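Local structure of rutinosidase (Aspergillus niger, 6I1A) at residues Y156-E161 and A217-Y222. The protein is a secreted family 5 glycoside hydrolase that cleaves rutinose from rutinosides such as rutin and may also act on beta-1,3-glucans. Residues are numbered along the deposited sequence; the frame is centred on the assembly and turned at random. Where two conformers were deposited one is given.
Sequences YWFYNE and AWVLKY. With NAG (2-acetamido-2-deoxy-beta-D-glucopyranose), chain D; NAG (2-acetamido-2-deoxy-beta-D-glucopyranose), chain E.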
loop_
_atom_site.group_PDB
_atom_site.type_symbol
_atom_site.label_atom_id
_atom_site.label_comp_id
_atom_site.label_asym_id
_atom_site.label_seq_id
_atom_site.Cartn_x
_atom_site.Cartn_y
_atom_site.Cartn_z
ATOM N N TYR A 156 -21.758 -7.240 -12.789
ATOM C CA TYR A 156 -22.251 -8.341 -13.617
ATOM C C TYR A 156 -21.387 -8.622 -14.838
ATOM O O TYR A 156 -21.492 -9.729 -15.433
ATOM C CB TYR A 156 -23.703 -8.080 -14.078
ATOM C CG TYR A 156 -24.677 -7.787 -12.946
ATOM C CD1 TYR A 156 -25.112 -8.847 -12.127
ATOM C CD2 TYR A 156 -25.118 -6.529 -12.625
ATOM C CE1 TYR A 156 -26.026 -8.617 -11.091
ATOM C CE2 TYR A 156 -26.033 -6.283 -11.590
ATOM C CZ TYR A 156 -26.441 -7.342 -10.812
ATOM O OH TYR A 156 -27.302 -7.094 -9.754
ATOM N N TRP A 157 -20.555 -7.687 -15.262
ATOM C CA TRP A 157 -19.704 -7.878 -16.449
ATOM C C TRP A 157 -18.802 -9.114 -16.332
ATOM O O TRP A 157 -18.569 -9.826 -17.318
ATOM C CB TRP A 157 -18.879 -6.630 -16.656
ATOM C CG TRP A 157 -17.927 -6.647 -17.812
ATOM C CD1 TRP A 157 -18.218 -6.261 -19.084
ATOM C CD2 TRP A 157 -16.524 -6.922 -17.765
ATOM N NE1 TRP A 157 -17.091 -6.342 -19.856
ATOM C CE2 TRP A 157 -16.017 -6.695 -19.067
ATOM C CE3 TRP A 157 -15.622 -7.287 -16.773
ATOM C CZ2 TRP A 157 -14.692 -6.907 -19.427
ATOM C CZ3 TRP A 157 -14.291 -7.438 -17.114
ATOM C CH2 TRP A 157 -13.818 -7.208 -18.396
ATOM N N PHE A 158 -18.239 -9.351 -15.145
ATOM C CA PHE A 158 -17.279 -10.425 -14.953
ATOM C C PHE A 158 -17.894 -11.798 -15.293
ATOM O O PHE A 158 -18.992 -12.122 -14.788
ATOM C CB PHE A 158 -16.734 -10.467 -13.521
ATOM C CG PHE A 158 -15.818 -9.299 -13.236
ATOM C CD1 PHE A 158 -14.472 -9.414 -13.509
ATOM C CD2 PHE A 158 -16.301 -8.154 -12.633
ATOM C CE1 PHE A 158 -13.626 -8.323 -13.328
ATOM C CE2 PHE A 158 -15.436 -7.087 -12.391
ATOM C CZ PHE A 158 -14.106 -7.198 -12.723
ATOM N N TYR A 159 -17.154 -12.577 -16.074
ATOM C CA TYR A 159 -17.421 -14.020 -16.391
ATOM C C TYR A 159 -18.737 -14.172 -17.167
ATOM O O TYR A 159 -19.298 -15.289 -17.198
ATOM C CB TYR A 159 -17.504 -14.849 -15.108
ATOM C CG TYR A 159 -16.488 -14.472 -14.056
ATOM C CD1 TYR A 159 -15.141 -14.483 -14.334
ATOM C CD2 TYR A 159 -16.887 -14.092 -12.790
ATOM C CE1 TYR A 159 -14.199 -14.129 -13.374
ATOM C CE2 TYR A 159 -15.972 -13.731 -11.808
ATOM C CZ TYR A 159 -14.624 -13.712 -12.116
ATOM O OH TYR A 159 -13.748 -13.311 -11.129
ATOM N N ASN A 160 -19.231 -13.112 -17.785
ATOM C CA ASN A 160 -20.552 -13.128 -18.435
ATOM C C ASN A 160 -20.386 -12.916 -19.936
ATOM O O ASN A 160 -19.960 -11.833 -20.390
ATOM C CB ASN A 160 -21.469 -12.148 -17.737
ATOM C CG ASN A 160 -22.853 -12.050 -18.348
ATOM O OD1 ASN A 160 -23.028 -11.857 -19.565
ATOM N ND2 ASN A 160 -23.836 -12.169 -17.458
ATOM N N GLU A 161 -20.768 -13.925 -20.747
ATOM C CA GLU A 161 -20.555 -13.849 -22.197
ATOM C C GLU A 161 -21.494 -12.867 -22.870
ATOM O O GLU A 161 -21.117 -12.336 -23.935
ATOM C CB GLU A 161 -20.787 -15.227 -22.822
ATOM C CG GLU A 161 -20.333 -15.345 -24.260
ATOM C CD GLU A 161 -20.387 -16.815 -24.694
ATOM O OE1 GLU A 161 -19.470 -17.566 -24.254
ATOM O OE2 GLU A 161 -21.370 -17.214 -25.343
ATOM N N ALA A 217 -8.071 -12.661 -14.737
ATOM C CA ALA A 217 -8.073 -13.559 -15.909
ATOM C C ALA A 217 -9.181 -13.142 -16.872
ATOM O O ALA A 217 -8.976 -13.238 -18.106
ATOM C CB ALA A 217 -8.243 -15.015 -15.452
ATOM N N TRP A 218 -10.342 -12.718 -16.380
ATOM C CA TRP A 218 -11.435 -12.302 -17.273
ATOM C C TRP A 218 -11.009 -10.988 -17.937
ATOM O O TRP A 218 -11.252 -10.775 -19.116
ATOM C CB TRP A 218 -12.764 -12.189 -16.517
ATOM C CG TRP A 218 -13.900 -12.063 -17.441
ATOM C CD1 TRP A 218 -14.554 -10.930 -17.805
ATOM C CD2 TRP A 218 -14.487 -13.122 -18.203
ATOM N NE1 TRP A 218 -15.537 -11.211 -18.702
ATOM C CE2 TRP A 218 -15.527 -12.556 -18.969
ATOM C CE3 TRP A 218 -14.295 -14.506 -18.248
ATOM C CZ2 TRP A 218 -16.337 -13.293 -19.817
ATOM C CZ3 TRP A 218 -15.109 -15.226 -19.086
ATOM C CH2 TRP A 218 -16.113 -14.640 -19.849
ATOM N N VAL A 219 -10.437 -10.058 -17.162
ATOM C CA VAL A 219 -9.965 -8.804 -17.770
ATOM C C VAL A 219 -8.967 -9.137 -18.874
ATOM O O VAL A 219 -8.997 -8.496 -19.945
ATOM C CB VAL A 219 -9.345 -7.885 -16.703
ATOM C CG1 VAL A 219 -8.643 -6.719 -17.367
ATOM C CG2 VAL A 219 -10.423 -7.424 -15.723
ATOM N N LEU A 220 -8.016 -10.065 -18.636
ATOM C CA LEU A 220 -7.013 -10.418 -19.657
ATOM C C LEU A 220 -7.656 -11.007 -20.913
ATOM O O LEU A 220 -7.261 -10.659 -22.014
ATOM C CB LEU A 220 -5.979 -11.360 -19.050
ATOM C CG LEU A 220 -4.871 -11.807 -20.001
ATOM C CD1 LEU A 220 -4.103 -10.616 -20.508
ATOM C CD2 LEU A 220 -3.949 -12.769 -19.300
ATOM N N LYS A 221 -8.656 -11.853 -20.746
ATOM C CA LYS A 221 -9.400 -12.407 -21.893
ATOM C C LYS A 221 -9.944 -11.250 -22.726
ATOM O O LYS A 221 -9.881 -11.257 -23.956
ATOM C CB LYS A 221 -10.516 -13.327 -21.374
ATOM C CG LYS A 221 -11.456 -13.875 -22.418
ATOM C CD LYS A 221 -12.668 -14.565 -21.787
ATOM C CE LYS A 221 -13.792 -14.853 -22.768
ATOM N NZ LYS A 221 -13.318 -15.862 -23.738
ATOM N N TYR A 222 -10.537 -10.258 -22.050
ATOM C CA TYR A 222 -11.153 -9.116 -22.753
ATOM C C TYR A 222 -10.084 -8.289 -23.443
ATOM O O TYR A 222 -10.236 -7.940 -24.627
ATOM C CB TYR A 222 -11.940 -8.276 -21.754
ATOM C CG TYR A 222 -12.472 -6.999 -22.315
ATOM C CD1 TYR A 222 -13.416 -6.980 -23.305
ATOM C CD2 TYR A 222 -11.988 -5.760 -21.856
ATOM C CE1 TYR A 222 -13.925 -5.779 -23.782
ATOM C CE2 TYR A 222 -12.470 -4.555 -22.362
ATOM C CZ TYR A 222 -13.454 -4.556 -23.322
ATOM O OH TYR A 222 -13.986 -3.407 -23.800
HETATM C C1 NAG D . -25.211 -11.909 -17.874
HETATM C C2 NAG D . -26.125 -13.093 -18.164
HETATM C C3 NAG D . -27.517 -12.503 -18.438
HETATM C C4 NAG D . -27.952 -11.662 -17.276
HETATM C C5 NAG D . -26.987 -10.516 -16.954
HETATM C C6 NAG D . -27.314 -9.784 -15.646
HETATM C C7 NAG D . -25.213 -15.082 -19.200
HETATM C C8 NAG D . -24.788 -15.655 -20.508
HETATM N N2 NAG D . -25.670 -13.854 -19.282
HETATM O O3 NAG D . -28.470 -13.614 -18.509
HETATM O O4 NAG D . -29.218 -11.002 -17.587
HETATM O O5 NAG D . -25.691 -11.109 -16.796
HETATM O O6 NAG D . -26.505 -8.602 -15.648
HETATM O O7 NAG D . -25.176 -15.680 -18.116
HETATM C C1 NAG E . -21.636 -14.215 -28.058
HETATM C C2 NAG E . -22.913 -15.084 -27.920
HETATM C C3 NAG E . -22.618 -16.416 -28.651
HETATM C C4 NAG E . -22.111 -16.217 -30.046
HETATM C C5 NAG E . -20.908 -15.280 -29.999
HETATM C C6 NAG E . -20.357 -15.022 -31.368
HETATM C C7 NAG E . -24.191 -14.833 -25.864
HETATM C C8 NAG E . -24.286 -15.239 -24.442
HETATM N N2 NAG E . -23.171 -15.362 -26.547
HETATM O O3 NAG E . -23.775 -17.302 -28.588
HETATM O O4 NAG E . -21.636 -17.544 -30.530
HETATM O O5 NAG E . -21.376 -14.027 -29.457
HETATM O O6 NAG E . -21.389 -14.465 -32.141
HETATM O O7 NAG E . -24.979 -13.995 -26.363
HETATM O O HOH W 1 -17.587 -9.538 -19.892
#
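Trp218 reaches from helix 213-233 to the turn ahead of helix 161-179 and lays one indole face against the backbone there. CA of Tyr159 sits 3.4 Å from the centroid of the Trp218 six-membered ring, almost on the ring normal, a CH-pi contact. The peptide nitrogen of Tyr159 lies over the same face. CD of Lys221, on the same helix, lies over the rim of the opposite one.

Three edge-to-face pairs make an aromatic cluster. Trp218 turns its CD1 edge to a face of Trp157, CD1 3.6 Å from Trp157 CZ3 and planes at 84°. The Trp157 edge points at the face of Tyr222, Trp157 CZ2 3.6 Å from Tyr222 CG. CG anti to the backbone N (chi1 179°) brings the six-membered ring of Trp157 up to Trp218 and Tyr222. The Tyr159 edge meets the face of Trp218 in an offset pair, planes at 70°. CG2 of Val219 touches Phe158 CE1 and Trp157 CZ3, both at 4.1 Å.

Residues 157-160 form a type II beta turn in the loop after strand 131-136 of the TIM barrel. The contact thus joins this loop to an outer helix.

No direct hydrogen bond crosses. Water 1 bridges: it accepts from Trp218 NE1 at 2.9 Å and donates to Trp157 O at 2.8 Å. Trp157 NE1 hydrogen-bonds to Ser167 OG, and Tyr222 OH to Pro191 O.

Asn160 is the N-cap of helix 161-179, its OD1 hydrogen-bonded to His163 N. Its ND2 is covalently joined to C1 of the chain D NAG. Glu161 OE2 accepts a nearly straight hydrogen bond from N2 of the chain E NAG.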